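Local coordinates for small ribosomal subunit biogenesis GTPase RsgA (Thermotoga maritima, PDB 1U0L), which probably assists late maturation of the 30S ribosomal subunit as a circularly permuted, zinc-containing GTPase that hydrolyses GTP slowly, at residues 106-111 with 231-236; 147-151 with 162-166; 212-216 with 225-229. All blocks are in the same frame, centred on the assembly; numbering follows the deposited sequence.

How the interactions relate
Along the chain from the N terminus, helix 101-113 comes first and supplies 106-111, whose partner 231-236 lies 120 residues on, so interaction 1 spans most of the GTPase domain. Interactions 2 and 3 both fall within that span, one after the other: 147-151 meets 162-166 across a short loop, and 212-216 meets 225-229 across the hairpin of strands 216-218 and 224-226. Neither crosses the other. Interaction 2 packs a helix on one outermost strand of the six-stranded sheet, and interaction 3 pairs chain at the opposite edge. Segment 225-229 runs almost directly into 231-236, while Leu108 of the helix touches Tyr147, linking interactions 1 and 2.

Interaction 1 (106-111 with 231-236); sequences KFLVLA and FANLEI
Helix 101-113 of the circularly permuted GTPase domain packs here against the loop that follows strand 224-226, with Lys106, Phe107 and Leu110 meeting Phe231, Leu234 and Ile236. No hydrogen bond crosses; the two segments bury 530 Å², and the side chains that meet are chiefly apolar. Methyl CD2 of Leu234 sits over the centre of the Phe107 ring, 3.3 Å from its centroid and 15° off the normal, a CH-pi contact. The carbonyl of Phe231 comes to the edge of the same ring, its O 3.5 Å from Phe107 CE2; this oxygen also accepts the amide of Leu234, closing a type I turn from Phe231 to Leu234. A second CH-pi contact runs the other way, from helix to loop: Leu110 CB lies over the face of the Phe231 ring, 3.8 Å from the centroid. Leu110 holds CG anti to its carbonyl carbon (chi1 -76°), which carries CD1 to 3.4 Å from Phe231 CB, while CD2 turns to Ile236 CG1 at 3.9 Å. Ile236, though poorly ordered, lays CD1 against the aliphatic chain of Lys106, 3.4 Å from CG, and against Val109 CG1. The bend of Lys106 at chi3 lets the chain cover Ile236 while NZ bonds to Tyr102 OH. Met291 and Leu295 of helix 282-296 also touch Ile236. Phe107 is buried, packs on Leu90 of the sheet and comes within about 4 Å (nearest atoms) of Gly176, an inferred GTP-binding residue; behind the probable P-loop, this packing is part of the core of the G domain.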
ATOM      1  N   LYS A 106      -0.650  -9.113  -7.923  1.00 26.95           N
ATOM      2  CA  LYS A 106       0.742  -8.711  -7.803  1.00 26.31           C
ATOM      3  C   LYS A 106       0.787  -7.567  -6.793  1.00 26.21           C
ATOM      4  O   LYS A 106       1.708  -7.469  -5.972  1.00 23.87           O
ATOM      5  CB  LYS A 106       1.288  -8.276  -9.152  1.00 23.10           C
ATOM      6  CG  LYS A 106       2.653  -7.667  -9.072  1.00 26.46           C
ATOM      7  CD  LYS A 106       3.395  -7.781 -10.366  1.00 29.30           C
ATOM      8  CE  LYS A 106       3.719  -9.233 -10.661  1.00 32.07           C
ATOM      9  NZ  LYS A 106       4.573  -9.344 -11.888  1.00 36.08           N
ATOM     10  N   PHE A 107      -0.235  -6.718  -6.842  1.00 23.90           N
ATOM     11  CA  PHE A 107      -0.334  -5.601  -5.914  1.00 24.18           C
ATOM     12  C   PHE A 107      -0.510  -6.126  -4.496  1.00 24.52           C
ATOM     13  O   PHE A 107       0.185  -5.680  -3.572  1.00 22.32           O
ATOM     14  CB  PHE A 107      -1.507  -4.700  -6.289  1.00 20.00           C
ATOM     15  CG  PHE A 107      -1.118  -3.565  -7.169  1.00 22.06           C
ATOM     16  CD1 PHE A 107      -1.882  -3.235  -8.281  1.00 21.23           C
ATOM     17  CD2 PHE A 107       0.023  -2.818  -6.890  1.00 22.49           C
ATOM     18  CE1 PHE A 107      -1.512  -2.171  -9.112  1.00 22.55           C
ATOM     19  CE2 PHE A 107       0.407  -1.751  -7.711  1.00 23.73           C
ATOM     20  CZ  PHE A 107      -0.366  -1.427  -8.830  1.00 22.20           C
ATOM     21  N   LEU A 108      -1.436  -7.075  -4.332  1.00 23.56           N
ATOM     22  CA  LEU A 108      -1.687  -7.671  -3.027  1.00 23.58           C
ATOM     23  C   LEU A 108      -0.425  -8.369  -2.522  1.00 23.62           C
ATOM     24  O   LEU A 108      -0.067  -8.229  -1.357  1.00 24.81           O
ATOM     25  CB  LEU A 108      -2.852  -8.663  -3.109  1.00 19.92           C
ATOM     26  CG  LEU A 108      -4.216  -8.029  -3.391  1.00 20.68           C
ATOM     27  CD1 LEU A 108      -5.241  -9.110  -3.677  1.00 17.45           C
ATOM     28  CD2 LEU A 108      -4.647  -7.176  -2.208  1.00 18.35           C
ATOM     29  N   VAL A 109       0.259  -9.103  -3.396  1.00 17.70           N
ATOM     30  CA  VAL A 109       1.485  -9.785  -3.001  1.00 19.46           C
ATOM     31  C   VAL A 109       2.444  -8.752  -2.408  1.00 21.95           C
ATOM     32  O   VAL A 109       3.026  -8.971  -1.345  1.00 22.95           O
ATOM     33  CB  VAL A 109       2.162 -10.486  -4.202  1.00 18.79           C
ATOM     34  CG1 VAL A 109       3.567 -10.923  -3.826  1.00 17.24           C
ATOM     35  CG2 VAL A 109       1.348 -11.701  -4.622  1.00 19.26           C
ATOM     36  N   LEU A 110       2.592  -7.621  -3.093  1.00 28.46           N
ATOM     37  CA  LEU A 110       3.461  -6.542  -2.623  1.00 29.48           C
ATOM     38  C   LEU A 110       3.015  -5.958  -1.276  1.00 29.80           C
ATOM     39  O   LEU A 110       3.834  -5.708  -0.389  1.00 25.65           O
ATOM     40  CB  LEU A 110       3.518  -5.422  -3.663  1.00 20.84           C
ATOM     41  CG  LEU A 110       4.395  -5.720  -4.871  1.00 19.97           C
ATOM     42  CD1 LEU A 110       4.192  -4.637  -5.906  1.00 21.07           C
ATOM     43  CD2 LEU A 110       5.849  -5.823  -4.463  1.00 14.33           C
ATOM     44  N   ALA A 111       1.715  -5.731  -1.131  1.00 42.17           N
ATOM     45  CA  ALA A 111       1.175  -5.175   0.104  1.00 45.47           C
ATOM     46  C   ALA A 111       1.405  -6.147   1.261  1.00 45.99           C
ATOM     47  O   ALA A 111       1.726  -5.738   2.387  1.00 46.71           O
ATOM     48  CB  ALA A 111      -0.314  -4.897  -0.060  1.00 31.14           C
ATOM     49  N   PHE A 231       3.393   0.975  -5.080  1.00 23.45           N
ATOM     50  CA  PHE A 231       4.301   0.237  -5.943  1.00 25.00           C
ATOM     51  C   PHE A 231       3.912   0.316  -7.409  1.00 27.98           C
ATOM     52  O   PHE A 231       3.691  -0.711  -8.054  1.00 25.97           O
ATOM     53  CB  PHE A 231       4.325  -1.220  -5.523  1.00 37.59           C
ATOM     54  CG  PHE A 231       3.850  -1.458  -4.119  1.00 37.73           C
ATOM     55  CD1 PHE A 231       2.511  -1.291  -3.793  1.00 37.64           C
ATOM     56  CD2 PHE A 231       4.736  -1.890  -3.134  1.00 36.55           C
ATOM     57  CE1 PHE A 231       2.056  -1.552  -2.508  1.00 38.60           C
ATOM     58  CE2 PHE A 231       4.293  -2.154  -1.849  1.00 37.76           C
ATOM     59  CZ  PHE A 231       2.949  -1.986  -1.532  1.00 39.12           C
ATOM     60  N   ALA A 232       3.850   1.536  -7.934  1.00 39.35           N
ATOM     61  CA  ALA A 232       3.478   1.759  -9.320  1.00 41.37           C
ATOM     62  C   ALA A 232       4.338   0.982 -10.297  1.00 43.43           C
ATOM     63  O   ALA A 232       3.911   0.709 -11.418  1.00 45.84           O
ATOM     64  CB  ALA A 232       3.533   3.237  -9.642  1.00 38.62           C
ATOM     65  N   ASN A 233       5.544   0.615  -9.888  1.00 38.72           N
ATOM     66  CA  ASN A 233       6.408  -0.125 -10.791  1.00 43.26           C
ATOM     67  C   ASN A 233       6.232  -1.635 -10.663  1.00 45.06           C
ATOM     68  O   ASN A 233       6.999  -2.399 -11.248  1.00 47.09           O
ATOM     69  CB  ASN A 233       7.864   0.250 -10.564  1.00 76.08           C
ATOM     70  CG  ASN A 233       8.297   0.018  -9.151  1.00 81.45           C
ATOM     71  OD1 ASN A 233       8.178  -1.088  -8.626  1.00 84.99           O
ATOM     72  ND2 ASN A 233       8.805   1.063  -8.514  1.00 83.82           N
ATOM     73  N   LEU A 234       5.224  -2.062  -9.904  1.00 52.97           N
ATOM     74  CA  LEU A 234       4.933  -3.483  -9.731  1.00 52.29           C
ATOM     75  C   LEU A 234       6.190  -4.352  -9.831  1.00 53.59           C
ATOM     76  O   LEU A 234       6.264  -5.253 -10.666  1.00 53.73           O
ATOM     77  CB  LEU A 234       3.922  -3.926 -10.795  1.00 32.56           C
ATOM     78  CG  LEU A 234       2.511  -3.332 -10.697  1.00 32.85           C
ATOM     79  CD1 LEU A 234       1.791  -3.478 -12.027  1.00 31.99           C
ATOM     80  CD2 LEU A 234       1.718  -4.030  -9.584  1.00 32.30           C
ATOM     81  N   GLU A 235       7.173  -4.082  -8.981  1.00 39.74           N
ATOM     82  CA  GLU A 235       8.419  -4.835  -9.010  1.00 42.64           C
ATOM     83  C   GLU A 235       8.534  -5.931  -7.965  1.00 43.51           C
ATOM     84  O   GLU A 235       8.832  -5.670  -6.804  1.00 41.99           O
ATOM     85  CB  GLU A 235       9.612  -3.892  -8.877  1.00 81.40           C
ATOM     86  CG  GLU A 235       9.933  -3.135 -10.148  1.00 86.96           C
ATOM     87  CD  GLU A 235      11.032  -2.103  -9.952  1.00 89.94           C
ATOM     88  OE1 GLU A 235      11.473  -1.501 -10.957  1.00 90.41           O
ATOM     89  OE2 GLU A 235      11.450  -1.891  -8.794  1.00 90.99           O
ATOM     90  N   ILE A 236       8.302  -7.161  -8.403  1.00 85.01           N
ATOM     91  CA  ILE A 236       8.396  -8.335  -7.550  1.00 86.18           C
ATOM     92  C   ILE A 236       9.675  -9.058  -7.927  1.00 87.20           C
ATOM     93  O   ILE A 236       9.691  -9.851  -8.863  1.00 90.23           O
ATOM     94  CB  ILE A 236       7.221  -9.284  -7.787  1.00 73.19           C
ATOM     95  CG1 ILE A 236       5.971  -8.728  -7.122  1.00 73.83           C
ATOM     96  CG2 ILE A 236       7.536 -10.656  -7.245  1.00 74.26           C
ATOM     97  CD1 ILE A 236       4.774  -9.634  -7.252  1.00 79.70           C
TER

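Interaction 2 (147-151 with 162-166); sequences YPIVK and ELKEY
Val150 lies at the centre of a mainly apolar contact between strand 149-151 and helix 160-167, its two methyls serving different partners. CG2 meets Leu163 CD1 at 4.0 Å, and CG1 approaches Tyr166 CE1 at 3.8 Å, obliquely to the ring. With CG1 anti to the carbonyl carbon (chi1 -45°), OE2 of Glu162 lies beside that methyl, 3.3 Å from CG1, in van der Waals contact and with no hydrogen bond. Pro148 extends the apolar patch, its CB resting 3.9 Å from Tyr166 CE2 and 3.7 Å from the phenol OH. Replacing Tyr166 by an alanine is likely to leave Pro148 CB and Val150 CG1 without their ring contact and open a gap beside them. Polar linkage is indirect: one water accepts the amide of Lys151, 2.9 Å from N, and donates a weak bond to Glu162 OE1. No direct hydrogen bond joins the two segments. The axes of the short strand and helix segments run roughly antiparallel, at 145°, with a closest approach of 9.5 Å. Strand 149-151 is an outermost strand; the backbones of Val150 and of Pro148 just before it bond to Met120 of the parallel strand 117-122. Val121 of that strand touches both Val150 and Leu163, and Ile189 of helix 182-189 also packs on Leu163.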
ATOM      1  N   TYR A 147     -10.194  -9.753   1.609  1.00 16.63           N
ATOM      2  CA  TYR A 147      -9.956  -8.338   1.893  1.00 13.38           C
ATOM      3  C   TYR A 147     -11.238  -7.539   1.889  1.00 15.35           C
ATOM      4  O   TYR A 147     -12.241  -7.940   1.300  1.00 14.40           O
ATOM      5  CB  TYR A 147      -9.044  -7.721   0.839  1.00 12.78           C
ATOM      6  CG  TYR A 147      -7.705  -8.378   0.727  1.00 12.67           C
ATOM      7  CD1 TYR A 147      -6.720  -8.147   1.674  1.00 13.21           C
ATOM      8  CD2 TYR A 147      -7.438  -9.284  -0.292  1.00 12.99           C
ATOM      9  CE1 TYR A 147      -5.507  -8.801   1.621  1.00 15.47           C
ATOM     10  CE2 TYR A 147      -6.226  -9.951  -0.349  1.00 15.00           C
ATOM     11  CZ  TYR A 147      -5.263  -9.703   0.616  1.00 13.56           C
ATOM     12  OH  TYR A 147      -4.062 -10.363   0.595  1.00 16.06           O
ATOM     13  N   PRO A 148     -11.217  -6.382   2.550  1.00 21.57           N
ATOM     14  CA  PRO A 148     -12.388  -5.500   2.614  1.00 22.54           C
ATOM     15  C   PRO A 148     -12.539  -4.895   1.229  1.00 27.03           C
ATOM     16  O   PRO A 148     -11.543  -4.528   0.607  1.00 28.08           O
ATOM     17  CB  PRO A 148     -11.978  -4.427   3.616  1.00 12.85           C
ATOM     18  CG  PRO A 148     -10.817  -5.046   4.366  1.00 14.47           C
ATOM     19  CD  PRO A 148     -10.102  -5.875   3.362  1.00 11.26           C
ATOM     20  N   ILE A 149     -13.763  -4.784   0.738  1.00 25.30           N
ATOM     21  CA  ILE A 149     -13.978  -4.189  -0.570  1.00 24.11           C
ATOM     22  C   ILE A 149     -14.929  -3.011  -0.449  1.00 28.07           C
ATOM     23  O   ILE A 149     -15.941  -3.107   0.246  1.00 29.54           O
ATOM     24  CB  ILE A 149     -14.609  -5.206  -1.550  1.00 17.11           C
ATOM     25  CG1 ILE A 149     -13.646  -6.377  -1.778  1.00 18.14           C
ATOM     26  CG2 ILE A 149     -14.965  -4.519  -2.869  1.00 12.74           C
ATOM     27  CD1 ILE A 149     -14.236  -7.518  -2.600  1.00 19.50           C
ATOM     28  N   VAL A 150     -14.615  -1.894  -1.100  1.00 29.99           N
ATOM     29  CA  VAL A 150     -15.543  -0.764  -1.067  1.00 28.76           C
ATOM     30  C   VAL A 150     -15.831  -0.274  -2.490  1.00 30.74           C
ATOM     31  O   VAL A 150     -14.916   0.015  -3.269  1.00 31.28           O
ATOM     32  CB  VAL A 150     -15.019   0.388  -0.178  1.00 19.67           C
ATOM     33  CG1 VAL A 150     -14.492  -0.180   1.123  1.00 22.19           C
ATOM     34  CG2 VAL A 150     -13.934   1.145  -0.871  1.00 22.65           C
ATOM     35  N   LYS A 151     -17.109  -0.223  -2.847  1.00 22.84           N
ATOM     36  CA  LYS A 151     -17.494   0.229  -4.184  1.00 22.80           C
ATOM     37  C   LYS A 151     -17.593   1.757  -4.193  1.00 22.38           C
ATOM     38  O   LYS A 151     -18.369   2.343  -3.439  1.00 20.43           O
ATOM     39  CB  LYS A 151     -18.852  -0.361  -4.592  1.00 32.50           C
ATOM     40  CG  LYS A 151     -18.970  -1.882  -4.645  1.00 34.12           C
ATOM     41  CD  LYS A 151     -20.391  -2.220  -5.126  1.00 38.85           C
ATOM     42  CE  LYS A 151     -20.742  -3.699  -5.096  1.00 39.31           C
ATOM     43  NZ  LYS A 151     -20.936  -4.173  -3.702  1.00 42.86           N
ATOM     44  N   GLU A 162     -17.710   5.748   3.407  1.00 27.15           N
ATOM     45  CA  GLU A 162     -17.348   4.455   3.956  1.00 27.70           C
ATOM     46  C   GLU A 162     -15.842   4.277   3.866  1.00 27.24           C
ATOM     47  O   GLU A 162     -15.246   3.632   4.714  1.00 28.72           O
ATOM     48  CB  GLU A 162     -18.005   3.304   3.188  1.00 46.57           C
ATOM     49  CG  GLU A 162     -17.637   1.934   3.762  1.00 52.82           C
ATOM     50  CD  GLU A 162     -18.070   0.751   2.899  1.00 58.59           C
ATOM     51  OE1 GLU A 162     -19.169   0.797   2.302  1.00 61.29           O
ATOM     52  OE2 GLU A 162     -17.313  -0.248   2.833  1.00 62.37           O
ATOM     53  N   LEU A 163     -15.228   4.833   2.826  1.00 34.30           N
ATOM     54  CA  LEU A 163     -13.791   4.692   2.650  1.00 32.22           C
ATOM     55  C   LEU A 163     -13.039   5.595   3.612  1.00 33.97           C
ATOM     56  O   LEU A 163     -11.921   5.283   4.026  1.00 34.02           O
ATOM     57  CB  LEU A 163     -13.388   5.005   1.209  1.00 18.80           C
ATOM     58  CG  LEU A 163     -11.884   4.923   0.894  1.00 15.68           C
ATOM     59  CD1 LEU A 163     -11.411   3.483   1.073  1.00 12.03           C
ATOM     60  CD2 LEU A 163     -11.605   5.419  -0.519  1.00 13.81           C
ATOM     61  N   LYS A 164     -13.645   6.725   3.960  1.00 38.63           N
ATOM     62  CA  LYS A 164     -13.023   7.643   4.903  1.00 40.12           C
ATOM     63  C   LYS A 164     -12.850   6.872   6.200  1.00 41.82           C
ATOM     64  O   LYS A 164     -11.913   7.100   6.960  1.00 43.51           O
ATOM     65  CB  LYS A 164     -13.924   8.844   5.159  1.00 33.04           C
ATOM     66  CG  LYS A 164     -13.600  10.069   4.339  1.00 34.07           C
ATOM     67  CD  LYS A 164     -14.701  11.104   4.506  1.00 33.60           C
ATOM     68  CE  LYS A 164     -14.486  12.297   3.606  1.00 33.69           C
ATOM     69  NZ  LYS A 164     -15.733  13.101   3.518  1.00 33.71           N
ATOM     70  N   GLU A 165     -13.756   5.936   6.438  1.00 40.38           N
ATOM     71  CA  GLU A 165     -13.688   5.152   7.649  1.00 40.30           C
ATOM     72  C   GLU A 165     -12.407   4.340   7.803  1.00 39.90           C
ATOM     73  O   GLU A 165     -11.974   4.118   8.923  1.00 43.98           O
ATOM     74  CB  GLU A 165     -14.905   4.240   7.762  1.00 47.14           C
ATOM     75  CG  GLU A 165     -15.419   4.171   9.174  1.00 54.13           C
ATOM     76  CD  GLU A 165     -15.532   5.557   9.800  1.00 58.96           C
ATOM     77  OE1 GLU A 165     -16.346   6.367   9.299  1.00 59.79           O
ATOM     78  OE2 GLU A 165     -14.799   5.836  10.784  1.00 60.52           O
ATOM     79  N   TYR A 166     -11.795   3.899   6.708  1.00 37.97           N
ATOM     80  CA  TYR A 166     -10.560   3.119   6.822  1.00 36.78           C
ATOM     81  C   TYR A 166      -9.329   3.993   6.860  1.00 39.51           C
ATOM     82  O   TYR A 166      -8.299   3.588   7.391  1.00 42.54           O
ATOM     83  CB  TYR A 166     -10.347   2.160   5.649  1.00 23.74           C
ATOM     84  CG  TYR A 166     -11.369   1.088   5.477  1.00 17.29           C
ATOM     85  CD1 TYR A 166     -12.583   1.355   4.859  1.00 15.97           C
ATOM     86  CD2 TYR A 166     -11.136  -0.196   5.950  1.00 15.99           C
ATOM     87  CE1 TYR A 166     -13.546   0.362   4.720  1.00 15.36           C
ATOM     88  CE2 TYR A 166     -12.093  -1.194   5.822  1.00 13.67           C
ATOM     89  CZ  TYR A 166     -13.295  -0.903   5.209  1.00 13.91           C
ATOM     90  OH  TYR A 166     -14.263  -1.861   5.109  1.00 16.53           O
TER
HETATM   91  O   HOH W   1     -18.993  -0.608  -0.703  1.00 37.40           O

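Interaction 3 (212-216 with 225-229); sequences TTAQL and VVDTP
A single antiparallel bridge, Leu216 with Val226, forms at an edge of the six-stranded GTPase sheet, where the loop before strand 216-218 meets strand 224-226 and the chain after it. The two are a non-hydrogen-bonded pair; their side chains share one face of the sheet and touch through Leu216 CD2 and Val226 CG2, 4.3 Å apart. Val225 bonding to Leu217 continues the pairing. Beside the bridge, Asp227 N donates to Gln215 O at 2.6 Å, with 136° at the hydrogen, and the same oxygen receives a CA-H...O contact from Val226 CA at 3.4 Å. Ala214 CB meets Val226 CG1 at 3.5 Å, CG1 being placed anti to the backbone N (chi1 -160°), and Val82 of strand 82-83 touches both residues. The Asp227 carboxylate and the Gln215 side-chain amide are stacked with their planes 19° apart; OD2 has a long, weak ion pair with Arg196. Strand 11-19 of the OB-type domain lies beyond, where Val16 bonds to the backbone of Leu216. Asp227, Thr228 and Pro229 begin the DxxG (G3) sequence of P-loop GTPases, whose aspartate in relatives lies near the nucleotide-site magnesium. Between the two segments, one backbone hydrogen bond thus holds the start of G3 through main chain, not through the carboxylate.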
ATOM      1  N   THR A 212      11.930  14.476  -5.890  1.00 81.66           N
ATOM      2  CA  THR A 212      11.679  13.051  -6.059  1.00 74.92           C
ATOM      3  C   THR A 212      11.236  12.299  -4.806  1.00 69.06           C
ATOM      4  O   THR A 212      11.111  11.073  -4.831  1.00 68.06           O
ATOM      5  CB  THR A 212      12.928  12.344  -6.618  1.00113.56           C
ATOM      6  OG1 THR A 212      14.003  12.445  -5.673  1.00112.30           O
ATOM      7  CG2 THR A 212      13.348  12.984  -7.934  1.00114.09           C
ATOM      8  N   THR A 213      11.006  13.011  -3.709  1.00 48.99           N
ATOM      9  CA  THR A 213      10.561  12.352  -2.491  1.00 41.30           C
ATOM     10  C   THR A 213       9.059  12.557  -2.270  1.00 36.36           C
ATOM     11  O   THR A 213       8.488  13.582  -2.654  1.00 35.69           O
ATOM     12  CB  THR A 213      11.346  12.848  -1.274  1.00 40.33           C
ATOM     13  OG1 THR A 213      11.238  14.269  -1.180  1.00 38.91           O
ATOM     14  CG2 THR A 213      12.808  12.473  -1.408  1.00 38.41           C
ATOM     15  N   ALA A 214       8.415  11.565  -1.666  1.00 43.54           N
ATOM     16  CA  ALA A 214       6.987  11.645  -1.422  1.00 38.31           C
ATOM     17  C   ALA A 214       6.722  12.635  -0.319  1.00 34.85           C
ATOM     18  O   ALA A 214       7.643  13.205   0.249  1.00 36.36           O
ATOM     19  CB  ALA A 214       6.445  10.285  -1.028  1.00 58.24           C
ATOM     20  N   GLN A 215       5.450  12.839  -0.021  1.00 29.32           N
ATOM     21  CA  GLN A 215       5.044  13.744   1.033  1.00 26.03           C
ATOM     22  C   GLN A 215       3.862  13.111   1.711  1.00 25.91           C
ATOM     23  O   GLN A 215       3.215  12.227   1.148  1.00 24.44           O
ATOM     24  CB  GLN A 215       4.620  15.083   0.460  1.00 36.89           C
ATOM     25  CG  GLN A 215       5.761  15.980   0.105  1.00 40.37           C
ATOM     26  CD  GLN A 215       5.280  17.346  -0.306  1.00 41.83           C
ATOM     27  OE1 GLN A 215       4.260  17.828   0.195  1.00 44.71           O
ATOM     28  NE2 GLN A 215       6.011  17.991  -1.211  1.00 41.86           N
ATOM     29  N   LEU A 216       3.567  13.536   2.927  1.00 41.73           N
ATOM     30  CA  LEU A 216       2.416  12.965   3.588  1.00 40.74           C
ATOM     31  C   LEU A 216       1.369  14.053   3.596  1.00 40.73           C
ATOM     32  O   LEU A 216       1.659  15.189   3.945  1.00 42.67           O
ATOM     33  CB  LEU A 216       2.766  12.515   5.009  1.00 24.33           C
ATOM     34  CG  LEU A 216       3.818  11.406   5.115  1.00 20.47           C
ATOM     35  CD1 LEU A 216       3.940  10.971   6.553  1.00 19.46           C
ATOM     36  CD2 LEU A 216       3.412  10.213   4.256  1.00 20.88           C
ATOM     37  N   VAL A 225      -2.062  10.290   3.885  1.00 44.57           N
ATOM     38  CA  VAL A 225      -1.981   9.530   2.648  1.00 42.34           C
ATOM     39  C   VAL A 225      -0.776  10.075   1.895  1.00 41.30           C
ATOM     40  O   VAL A 225      -0.524  11.282   1.887  1.00 41.83           O
ATOM     41  CB  VAL A 225      -3.245   9.640   1.768  1.00 24.27           C
ATOM     42  CG1 VAL A 225      -3.420  11.068   1.233  1.00 21.70           C
ATOM     43  CG2 VAL A 225      -3.143   8.605   0.633  1.00 21.42           C
ATOM     44  N   VAL A 226      -0.031   9.173   1.271  1.00 26.67           N
ATOM     45  CA  VAL A 226       1.174   9.557   0.561  1.00 23.53           C
ATOM     46  C   VAL A 226       0.990  10.387  -0.698  1.00 24.65           C
ATOM     47  O   VAL A 226      -0.007  10.304  -1.402  1.00 23.35           O
ATOM     48  CB  VAL A 226       2.038   8.317   0.231  1.00  8.69           C
ATOM     49  CG1 VAL A 226       3.470   8.738  -0.054  1.00  4.88           C
ATOM     50  CG2 VAL A 226       2.015   7.339   1.402  1.00  4.69           C
ATOM     51  N   ASP A 227       1.996  11.218  -0.917  1.00 43.76           N
ATOM     52  CA  ASP A 227       2.143  12.137  -2.034  1.00 44.07           C
ATOM     53  C   ASP A 227       1.864  11.411  -3.339  1.00 43.96           C
ATOM     54  O   ASP A 227       0.878  11.669  -4.002  1.00 43.13           O
ATOM     55  CB  ASP A 227       3.588  12.632  -2.019  1.00 46.32           C
ATOM     56  CG  ASP A 227       3.771  13.926  -2.733  1.00 49.22           C
ATOM     57  OD1 ASP A 227       2.788  14.684  -2.816  1.00 53.79           O
ATOM     58  OD2 ASP A 227       4.906  14.192  -3.189  1.00 50.42           O
ATOM     59  N   THR A 228       2.756  10.488  -3.681  1.00 46.32           N
ATOM     60  CA  THR A 228       2.668   9.700  -4.903  1.00 43.15           C
ATOM     61  C   THR A 228       2.064   8.311  -4.609  1.00 43.30           C
ATOM     62  O   THR A 228       1.828   7.968  -3.447  1.00 43.84           O
ATOM     63  CB  THR A 228       4.078   9.566  -5.538  1.00 35.93           C
ATOM     64  OG1 THR A 228       4.774   8.454  -4.965  1.00 35.48           O
ATOM     65  CG2 THR A 228       4.902  10.833  -5.263  1.00 34.57           C
ATOM     66  N   PRO A 229       1.794   7.503  -5.656  1.00 28.53           N
ATOM     67  CA  PRO A 229       1.207   6.169  -5.456  1.00 23.17           C
ATOM     68  C   PRO A 229       2.194   5.084  -5.080  1.00 23.30           C
ATOM     69  O   PRO A 229       3.395   5.192  -5.361  1.00 20.42           O
ATOM     70  CB  PRO A 229       0.527   5.867  -6.794  1.00 15.36           C
ATOM     71  CG  PRO A 229       0.352   7.200  -7.423  1.00 17.93           C
ATOM     72  CD  PRO A 229       1.636   7.911  -7.061  1.00 18.53           C
TER